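Local structure of HAD-superfamily hydrolase, subfamily IA, variant 1 (Ehrlichia chaffeensis, 3KZX) at residues M122-N127 against E131-E136; S135-K140 against H144-I149; S148-G153 against V165-T170. The protein probably hydrolyses 2-phosphoglycolate to glycolate and phosphate, as a phosphatase of the haloacid dehalogenase (HAD) superfamily. All blocks are in the same frame, centred on the assembly; numbering follows the deposited sequence.

Contact 1. Residues M122-N127 against E131-E136; sequences MAIVSN and ERLRSE
Leu133 carries this strand-to-helix contact, and its two methyl groups divide the work. CD2 lies 3.8 Å from CB of Ser126 and 4.1 Å from CG2 of Ile124, which puts it against two strand residues whose side chains leave the same face of the sheet. CD1 leans on the Ser126 side, 4.1 Å from Ser126 CB. Leu133 extends away from its own backbone N (chi1 173°), and this carries the fork to the strand. Ile124 offers its short branch, CG2, while the CG1 branch lies beside the backbone N, and the Ile124 and Leu133 side chains cross obliquely. Ser126 meets the leucine chiefly through carbon, for its OG comes no nearer than 4.2 Å, to Leu133 CD1; that hydroxyl is hydrogen-bonded to the backbone N of Lys128, two residues on. Trp32 of helix 32-36 touches Ile124, Ser126 and Leu133 alike and completes the buried cluster. On the helix itself, Arg134 NH2 donates a nearly straight 3.0 Å bond to Glu131 OE2, reaching it from above the carboxylate plane, while NH1 forms a salt bridge with Asp154. The arrangement is that of a beta-alpha-beta unit in the Rossmann-like HAD core; a serine near the C-terminal end of this strand is consistent with HAD motif II, and Lys159, bonded to Val125 O, with the motif III lysine.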
loop_
_atom_site.group_PDB
_atom_site.type_symbol
_atom_site.label_atom_id
_atom_site.label_comp_id
_atom_site.label_asym_id
_atom_site.label_seq_id
_atom_site.Cartn_x
_atom_site.Cartn_y
_atom_site.Cartn_z
ATOM N N MET A 122 14.102 3.353 -3.648
ATOM C CA MET A 122 12.762 2.964 -3.226
ATOM C C MET A 122 12.429 1.556 -3.614
ATOM O O MET A 122 12.925 1.008 -4.629
ATOM C CB MET A 122 11.692 3.889 -3.831
ATOM C CG MET A 122 11.827 5.351 -3.412
ATOM S SD MET A 122 10.676 6.419 -4.307
ATOM C CE MET A 122 11.786 6.843 -5.627
ATOM N N ALA A 123 11.529 0.987 -2.828
ATOM C CA ALA A 123 10.985 -0.323 -3.126
ATOM C C ALA A 123 9.531 -0.410 -2.747
ATOM O O ALA A 123 9.037 0.446 -1.996
ATOM C CB ALA A 123 11.788 -1.396 -2.417
ATOM N N ILE A 124 8.841 -1.414 -3.302
ATOM C CA ILE A 124 7.482 -1.780 -2.859
ATOM C C ILE A 124 7.523 -3.161 -2.226
ATOM O O ILE A 124 8.152 -4.098 -2.753
ATOM C CB ILE A 124 6.471 -1.733 -4.011
ATOM C CG1 ILE A 124 6.143 -0.259 -4.358
ATOM C CG2 ILE A 124 5.125 -2.513 -3.726
ATOM C CD1 ILE A 124 5.594 -0.115 -5.735
ATOM N N VAL A 125 6.861 -3.268 -1.083
ATOM C CA VAL A 125 6.605 -4.558 -0.442
ATOM C C VAL A 125 5.106 -4.684 -0.101
ATOM O O VAL A 125 4.599 -3.942 0.731
ATOM C CB VAL A 125 7.467 -4.754 0.799
ATOM C CG1 VAL A 125 7.155 -6.098 1.510
ATOM C CG2 VAL A 125 8.939 -4.694 0.412
ATOM N N SER A 126 4.443 -5.646 -0.765
ATOM C CA SER A 126 3.014 -5.824 -0.780
ATOM C C SER A 126 2.656 -7.303 -0.687
ATOM O O SER A 126 3.430 -8.158 -1.160
ATOM C CB SER A 126 2.450 -5.263 -2.100
ATOM O OG SER A 126 1.060 -5.515 -2.213
ATOM N N ASN A 127 1.490 -7.609 -0.105
ATOM C CA ASN A 127 0.931 -8.958 -0.145
ATOM C C ASN A 127 0.081 -9.254 -1.392
ATOM O O ASN A 127 -0.406 -10.371 -1.560
ATOM C CB ASN A 127 0.156 -9.284 1.138
ATOM C CG ASN A 127 1.077 -9.586 2.324
ATOM O OD1 ASN A 127 2.333 -9.553 2.216
ATOM N ND2 ASN A 127 0.451 -9.888 3.482
ATOM N N GLU A 131 3.208 -10.839 -9.599
ATOM C CA GLU A 131 3.098 -10.609 -11.033
ATOM C C GLU A 131 2.060 -9.571 -11.352
ATOM O O GLU A 131 2.332 -8.672 -12.156
ATOM C CB GLU A 131 2.836 -11.921 -11.812
ATOM C CG GLU A 131 4.039 -12.862 -11.819
ATOM C CD GLU A 131 5.284 -12.269 -12.493
ATOM O OE1 GLU A 131 5.199 -11.781 -13.655
ATOM O OE2 GLU A 131 6.354 -12.298 -11.857
ATOM N N ARG A 132 0.891 -9.642 -10.705
ATOM C CA ARG A 132 -0.173 -8.664 -10.975
ATOM C C ARG A 132 0.218 -7.315 -10.383
ATOM O O ARG A 132 -0.048 -6.269 -10.976
ATOM C CB ARG A 132 -1.520 -9.127 -10.384
ATOM C CG ARG A 132 -2.160 -10.378 -11.078
ATOM C CD ARG A 132 -2.644 -10.069 -12.512
ATOM N NE ARG A 132 -3.106 -8.686 -12.614
ATOM C CZ ARG A 132 -3.101 -7.943 -13.719
ATOM N NH1 ARG A 132 -2.688 -8.438 -14.893
ATOM N NH2 ARG A 132 -3.522 -6.677 -13.639
ATOM N N LEU A 133 0.861 -7.339 -9.213
ATOM C CA LEU A 133 1.412 -6.105 -8.613
ATOM C C LEU A 133 2.338 -5.349 -9.571
ATOM O O LEU A 133 2.159 -4.133 -9.809
ATOM C CB LEU A 133 2.131 -6.453 -7.318
ATOM C CG LEU A 133 2.904 -5.344 -6.643
ATOM C CD1 LEU A 133 1.924 -4.271 -6.092
ATOM C CD2 LEU A 133 3.836 -5.968 -5.520
ATOM N N ARG A 134 3.299 -6.064 -10.163
ATOM C CA ARG A 134 4.208 -5.440 -11.128
ATOM C C ARG A 134 3.508 -4.938 -12.378
ATOM O O ARG A 134 3.904 -3.912 -12.918
ATOM C CB ARG A 134 5.382 -6.359 -11.505
ATOM C CG ARG A 134 6.411 -6.512 -10.387
ATOM C CD ARG A 134 7.559 -7.464 -10.716
ATOM N NE ARG A 134 7.192 -8.881 -10.544
ATOM C CZ ARG A 134 7.158 -9.527 -9.372
ATOM N NH1 ARG A 134 7.518 -8.915 -8.229
ATOM N NH2 ARG A 134 6.820 -10.800 -9.348
ATOM N N SER A 135 2.468 -5.646 -12.830
ATOM C CA SER A 135 1.696 -5.195 -13.978
ATOM C C SER A 135 0.945 -3.904 -13.660
ATOM O O SER A 135 0.928 -2.991 -14.486
ATOM C CB SER A 135 0.732 -6.276 -14.466
ATOM O OG SER A 135 -0.137 -5.729 -15.441
ATOM N N GLU A 136 0.345 -3.813 -12.468
ATOM C CA GLU A 136 -0.380 -2.598 -12.087
ATOM C C GLU A 136 0.539 -1.427 -11.958
ATOM O O GLU A 136 0.154 -0.321 -12.299
ATOM C CB GLU A 136 -1.101 -2.725 -10.742
ATOM C CG GLU A 136 -2.308 -3.588 -10.766
ATOM C CD GLU A 136 -3.301 -3.193 -11.839
ATOM O OE1 GLU A 136 -3.315 -2.013 -12.268
ATOM O OE2 GLU A 136 -4.070 -4.081 -12.224
#

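Contact 2. Residues S135-K140 against H144-I149; sequences SEIHHK and HYFDSI. With SO4 (sulfate ion), chain B.
The backbone N of His144 donates a firm 2.6 Å bond to sulfate O3, with an angle of 157° at the hydrogen. The same oxygen lies at the ring edge of His144, near the ring plane, where ND1 makes a second approach of 2.5 Å, so short that its exact value is doubtful. With CG set between backbone N and carbonyl carbon (chi1 73°), ND1 is brought round to the side of the backbone N and to the same oxygen. From the helix, His138 ND1 approaches sulfate O2 at 3.1 Å, a weak bond bent to 120°; ND1 has a partner in Thr143 OG1, which probably explains the weakness, while Thr143 N binds the ion too. The sulfate, probably from the crystallisation liquor, thus spans the helix end and the 3-10 segment before the next strand. His144 also lays its ring atom NE2 over the centre of the Tyr145 ring, 3.5 Å above the plane.

Next to the ion runs the return half of a right-handed beta-alpha-beta crossover, in which helix 130-139 hands the chain on to strand 148-152. Its apolar contact is made by Ile137 and Ile149, which meet end-on through their methyl groups: Ile137 CD1 is 3.7 Å from Ile149 CG2 and 3.8 Å from Ile149 CD1. Ile137 CG2, anti to its own N, also meets Ile149 CD1 at 4.0 Å and comes within 4.2 Å of Phe146 CD2 in an oblique approach to the ring. One face of the Phe146 ring carries Tyr145 CB, over its centre. Met122 and Ile124 of the adjoining strand and Leu112 of helix 108-117 also touch Phe146, while Tyr145 OH bonds to Asp113 OD1.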
loop_
_atom_site.group_PDB
_atom_site.type_symbol
_atom_site.label_atom_id
_atom_site.label_comp_id
_atom_site.label_asym_id
_atom_site.label_seq_id
_atom_site.Cartn_x
_atom_site.Cartn_y
_atom_site.Cartn_z
ATOM N N SER A 135 2.468 -5.646 -12.830
ATOM C CA SER A 135 1.696 -5.195 -13.978
ATOM C C SER A 135 0.945 -3.904 -13.660
ATOM O O SER A 135 0.928 -2.991 -14.486
ATOM C CB SER A 135 0.732 -6.276 -14.466
ATOM O OG SER A 135 -0.137 -5.729 -15.441
ATOM N N GLU A 136 0.345 -3.813 -12.468
ATOM C CA GLU A 136 -0.380 -2.598 -12.087
ATOM C C GLU A 136 0.539 -1.427 -11.958
ATOM O O GLU A 136 0.154 -0.321 -12.299
ATOM C CB GLU A 136 -1.101 -2.725 -10.742
ATOM C CG GLU A 136 -2.308 -3.588 -10.766
ATOM C CD GLU A 136 -3.301 -3.193 -11.839
ATOM O OE1 GLU A 136 -3.315 -2.013 -12.268
ATOM O OE2 GLU A 136 -4.070 -4.081 -12.224
ATOM N N ILE A 137 1.742 -1.664 -11.420
ATOM C CA ILE A 137 2.712 -0.591 -11.223
ATOM C C ILE A 137 3.183 -0.070 -12.588
ATOM O O ILE A 137 3.290 1.158 -12.796
ATOM C CB ILE A 137 3.900 -1.072 -10.362
ATOM C CG1 ILE A 137 3.452 -1.210 -8.896
ATOM C CG2 ILE A 137 5.102 -0.101 -10.450
ATOM C CD1 ILE A 137 4.329 -2.105 -8.006
ATOM N N HIS A 138 3.409 -0.993 -13.520
ATOM C CA HIS A 138 3.817 -0.627 -14.878
ATOM C C HIS A 138 2.673 0.034 -15.650
ATOM O O HIS A 138 2.925 0.964 -16.419
ATOM C CB HIS A 138 4.357 -1.817 -15.669
ATOM C CG HIS A 138 5.120 -1.434 -16.908
ATOM N ND1 HIS A 138 6.248 -0.639 -16.880
ATOM C CD2 HIS A 138 4.964 -1.813 -18.198
ATOM C CE1 HIS A 138 6.721 -0.501 -18.109
ATOM N NE2 HIS A 138 5.964 -1.211 -18.927
ATOM N N HIS A 139 1.438 -0.425 -15.440
ATOM C CA HIS A 139 0.269 0.242 -16.050
ATOM C C HIS A 139 0.190 1.723 -15.646
ATOM O O HIS A 139 -0.222 2.570 -16.450
ATOM C CB HIS A 139 -1.047 -0.474 -15.688
ATOM N N LYS A 140 0.607 2.054 -14.427
ATOM C CA LYS A 140 0.624 3.457 -13.988
ATOM C C LYS A 140 1.925 4.196 -14.299
ATOM O O LYS A 140 2.112 5.317 -13.823
ATOM C CB LYS A 140 0.287 3.572 -12.492
ATOM C CG LYS A 140 -1.099 3.017 -12.150
ATOM C CD LYS A 140 -1.721 3.646 -10.885
ATOM C CE LYS A 140 -2.599 4.892 -11.169
ATOM N NZ LYS A 140 -3.726 4.731 -12.131
ATOM N N HIS A 144 9.809 2.738 -13.047
ATOM C CA HIS A 144 11.108 3.402 -12.994
ATOM C C HIS A 144 11.470 3.953 -11.604
ATOM O O HIS A 144 12.667 4.144 -11.275
ATOM C CB HIS A 144 11.196 4.526 -14.044
ATOM C CG HIS A 144 10.380 5.744 -13.717
ATOM N ND1 HIS A 144 9.025 5.818 -13.964
ATOM C CD2 HIS A 144 10.739 6.950 -13.208
ATOM C CE1 HIS A 144 8.572 7.000 -13.577
ATOM N NE2 HIS A 144 9.594 7.714 -13.142
ATOM N N TYR A 145 10.463 4.208 -10.780
ATOM C CA TYR A 145 10.731 4.683 -9.426
ATOM C C TYR A 145 11.347 3.630 -8.488
ATOM O O TYR A 145 11.966 3.995 -7.500
ATOM C CB TYR A 145 9.457 5.208 -8.757
ATOM C CG TYR A 145 8.975 6.556 -9.279
ATOM C CD1 TYR A 145 9.790 7.666 -9.232
ATOM C CD2 TYR A 145 7.706 6.706 -9.798
ATOM C CE1 TYR A 145 9.355 8.913 -9.729
ATOM C CE2 TYR A 145 7.260 7.939 -10.287
ATOM C CZ TYR A 145 8.097 9.029 -10.252
ATOM O OH TYR A 145 7.655 10.247 -10.707
ATOM N N PHE A 146 11.106 2.358 -8.755
ATOM C CA PHE A 146 11.347 1.305 -7.748
ATOM C C PHE A 146 12.434 0.369 -8.129
ATOM O O PHE A 146 12.415 -0.215 -9.228
ATOM C CB PHE A 146 10.067 0.522 -7.478
ATOM C CG PHE A 146 8.952 1.391 -7.028
ATOM C CD1 PHE A 146 8.996 1.986 -5.755
ATOM C CD2 PHE A 146 7.903 1.683 -7.862
ATOM C CE1 PHE A 146 8.016 2.829 -5.366
ATOM C CE2 PHE A 146 6.907 2.538 -7.453
ATOM C CZ PHE A 146 6.973 3.110 -6.211
ATOM N N ASP A 147 13.405 0.217 -7.240
ATOM C CA ASP A 147 14.517 -0.670 -7.533
ATOM C C ASP A 147 14.259 -2.119 -7.157
ATOM O O ASP A 147 15.039 -2.991 -7.521
ATOM C CB ASP A 147 15.798 -0.119 -6.955
ATOM C CG ASP A 147 16.268 1.121 -7.732
ATOM O OD1 ASP A 147 16.399 2.175 -7.145
ATOM O OD2 ASP A 147 16.434 1.040 -8.960
ATOM N N SER A 148 13.150 -2.376 -6.460
ATOM C CA SER A 148 12.714 -3.736 -6.161
ATOM C C SER A 148 11.219 -3.701 -5.911
ATOM O O SER A 148 10.746 -2.802 -5.219
ATOM C CB SER A 148 13.386 -4.236 -4.889
ATOM O OG SER A 148 12.960 -5.559 -4.583
ATOM N N ILE A 149 10.483 -4.669 -6.446
ATOM C CA ILE A 149 9.062 -4.765 -6.186
ATOM C C ILE A 149 8.807 -6.198 -5.779
ATOM O O ILE A 149 8.968 -7.098 -6.622
ATOM C CB ILE A 149 8.207 -4.428 -7.443
ATOM C CG1 ILE A 149 8.355 -2.948 -7.842
ATOM C CG2 ILE A 149 6.731 -4.739 -7.212
ATOM C CD1 ILE A 149 7.928 -2.623 -9.251
HETATM S S SO4 B . 7.765 3.106 -16.190
HETATM O O1 SO4 B . 8.673 2.308 -17.004
HETATM O O2 SO4 B . 6.669 2.205 -15.779
HETATM O O3 SO4 B . 8.480 3.648 -15.061
HETATM O O4 SO4 B . 7.260 4.266 -16.954
#

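Contact 3. Residues S148-G153 against V165-T170; sequences SIIGSG and VLAALT
Strand 148-152 and helix 165-170 run nearly antiparallel, their N-to-C directions 158° apart and their axes 8.0 Å from each other at closest approach. The backbones come nearest at Ser148 and Ala168, with only 5.5 Å between the two CA atoms. Such proximity is consistent with alanine at 168, whose single methyl adds little bulk.

Alternation along the strand sends Ser148 and Ile150 to this helix and Ile149 to the other face of the sheet. Ser148 reaches the helix backbone itself: its OG, extended anti to its own N, stands 3.5 Å from Ala168 CA. The contact is of an oxygen with a carbon, and no hydrogen bond crosses between the segments. The Ala168 methyl is shared by both strand residues, its CB lying 3.9 Å from Ser148 OG and 3.9 Å from Ile150 CG1. Ile150 places CG1 beside its backbone N and then bends CD1 round (chi1 -60°, chi2 -65°). In this folded form CG1 sits over the main chain of the helix, 3.8 Å from Ala168 N, while CD1 turns to the next residue back and lies 4.2 Å from Ala167 CB. The isoleucine therefore straddles two consecutive alanines by two successive carbons of one branch. Pro164 and Asn171, from helix 163-172 beyond the segment, also touch it.

Helix 163-172 does not stop at the edge strand: Ala168 also touches Ala123 and Val125 of strand 121-126, so one methyl packs on two neighbouring parallel strands. Val165 and Leu169, which point away from strand 148-152, meet Ala196 and Cys198, and on the opposite face of the sheet Ile149 packs against Leu133 of helix 130-139.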
loop_
_atom_site.group_PDB
_atom_site.type_symbol
_atom_site.label_atom_id
_atom_site.label_comp_id
_atom_site.label_asym_id
_atom_site.label_seq_id
_atom_site.Cartn_x
_atom_site.Cartn_y
_atom_site.Cartn_z
ATOM N N SER A 148 13.150 -2.376 -6.460
ATOM C CA SER A 148 12.714 -3.736 -6.161
ATOM C C SER A 148 11.219 -3.701 -5.911
ATOM O O SER A 148 10.746 -2.802 -5.219
ATOM C CB SER A 148 13.386 -4.236 -4.889
ATOM O OG SER A 148 12.960 -5.559 -4.583
ATOM N N ILE A 149 10.483 -4.669 -6.446
ATOM C CA ILE A 149 9.062 -4.765 -6.186
ATOM C C ILE A 149 8.807 -6.198 -5.779
ATOM O O ILE A 149 8.968 -7.098 -6.622
ATOM C CB ILE A 149 8.207 -4.428 -7.443
ATOM C CG1 ILE A 149 8.355 -2.948 -7.842
ATOM C CG2 ILE A 149 6.731 -4.739 -7.212
ATOM C CD1 ILE A 149 7.928 -2.623 -9.251
ATOM N N ILE A 150 8.421 -6.387 -4.505
ATOM C CA ILE A 150 8.164 -7.691 -3.875
ATOM C C ILE A 150 6.640 -7.821 -3.542
ATOM O O ILE A 150 6.058 -6.955 -2.880
ATOM C CB ILE A 150 8.973 -7.826 -2.572
ATOM C CG1 ILE A 150 10.486 -7.713 -2.873
ATOM C CG2 ILE A 150 8.661 -9.164 -1.853
ATOM C CD1 ILE A 150 11.040 -8.860 -3.749
ATOM N N GLY A 151 6.025 -8.877 -4.047
ATOM C CA GLY A 151 4.647 -9.227 -3.748
ATOM C C GLY A 151 4.574 -10.630 -3.185
ATOM O O GLY A 151 5.621 -11.316 -3.023
ATOM N N SER A 152 3.359 -11.108 -2.913
ATOM C CA SER A 152 3.230 -12.503 -2.509
ATOM C C SER A 152 3.631 -13.420 -3.673
ATOM O O SER A 152 3.471 -13.068 -4.831
ATOM C CB SER A 152 1.827 -12.870 -2.031
ATOM O OG SER A 152 0.850 -12.254 -2.810
ATOM N N GLY A 153 4.191 -14.577 -3.332
ATOM C CA GLY A 153 4.719 -15.540 -4.328
ATOM C C GLY A 153 6.158 -15.246 -4.702
ATOM O O GLY A 153 6.783 -16.018 -5.376
ATOM N N VAL A 165 10.402 -7.837 3.304
ATOM C CA VAL A 165 11.143 -6.598 3.475
ATOM C C VAL A 165 12.625 -6.854 3.266
ATOM O O VAL A 165 13.293 -6.084 2.584
ATOM C CB VAL A 165 10.908 -5.961 4.868
ATOM C CG1 VAL A 165 11.896 -4.825 5.113
ATOM C CG2 VAL A 165 9.420 -5.485 4.984
ATOM N N LEU A 166 13.139 -7.911 3.883
ATOM C CA LEU A 166 14.530 -8.239 3.771
ATOM C C LEU A 166 14.882 -8.594 2.316
ATOM O O LEU A 166 15.992 -8.324 1.874
ATOM C CB LEU A 166 14.922 -9.359 4.743
ATOM C CG LEU A 166 14.838 -9.010 6.245
ATOM C CD1 LEU A 166 15.177 -10.208 7.155
ATOM C CD2 LEU A 166 15.733 -7.820 6.497
ATOM N N ALA A 167 13.933 -9.181 1.581
ATOM C CA ALA A 167 14.127 -9.499 0.190
ATOM C C ALA A 167 14.303 -8.248 -0.651
ATOM O O ALA A 167 15.223 -8.199 -1.475
ATOM C CB ALA A 167 12.994 -10.366 -0.353
ATOM N N ALA A 168 13.429 -7.254 -0.461
ATOM C CA ALA A 168 13.574 -5.972 -1.174
ATOM C C ALA A 168 14.934 -5.342 -0.892
ATOM O O ALA A 168 15.619 -4.834 -1.814
ATOM C CB ALA A 168 12.431 -5.000 -0.778
ATOM N N LEU A 169 15.348 -5.377 0.370
ATOM C CA LEU A 169 16.622 -4.735 0.769
ATOM C C LEU A 169 17.829 -5.477 0.199
ATOM O O LEU A 169 18.795 -4.841 -0.233
ATOM C CB LEU A 169 16.732 -4.612 2.292
ATOM C CG LEU A 169 15.756 -3.636 2.961
ATOM C CD1 LEU A 169 15.754 -3.811 4.516
ATOM C CD2 LEU A 169 16.092 -2.165 2.602
ATOM N N THR A 170 17.755 -6.812 0.149
ATOM C CA THR A 170 18.772 -7.591 -0.551
ATOM C C THR A 170 18.860 -7.144 -2.029
ATOM O O THR A 170 19.976 -6.910 -2.554
ATOM C CB THR A 170 18.518 -9.095 -0.406
ATOM O OG1 THR A 170 18.639 -9.433 0.961
ATOM C CG2 THR A 170 19.517 -9.954 -1.218
#

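The three contacts show how a parallel sheet is packed from both faces. Contacts 1 and 2, with centres about 7 Å apart, share Ser135 and Glu136 and bring one helix, 130-139, against two adjacent strands; they also meet where Asp147 N lies 2.8 Å from Met122 O. Contact 3, its centre about 9 Å from that of contact 1 and about 13 Å from that of contact 2, backs the same strands with helix 163-172. Backbone hydrogen bonding joins the two strands within the sheet, as from Ile150 N to Ile124 O, 2.9 Å. Ser126 in contact 1 marks the probable catalytic end; the sulfate of contact 2 lies at the other end of helix 130-139.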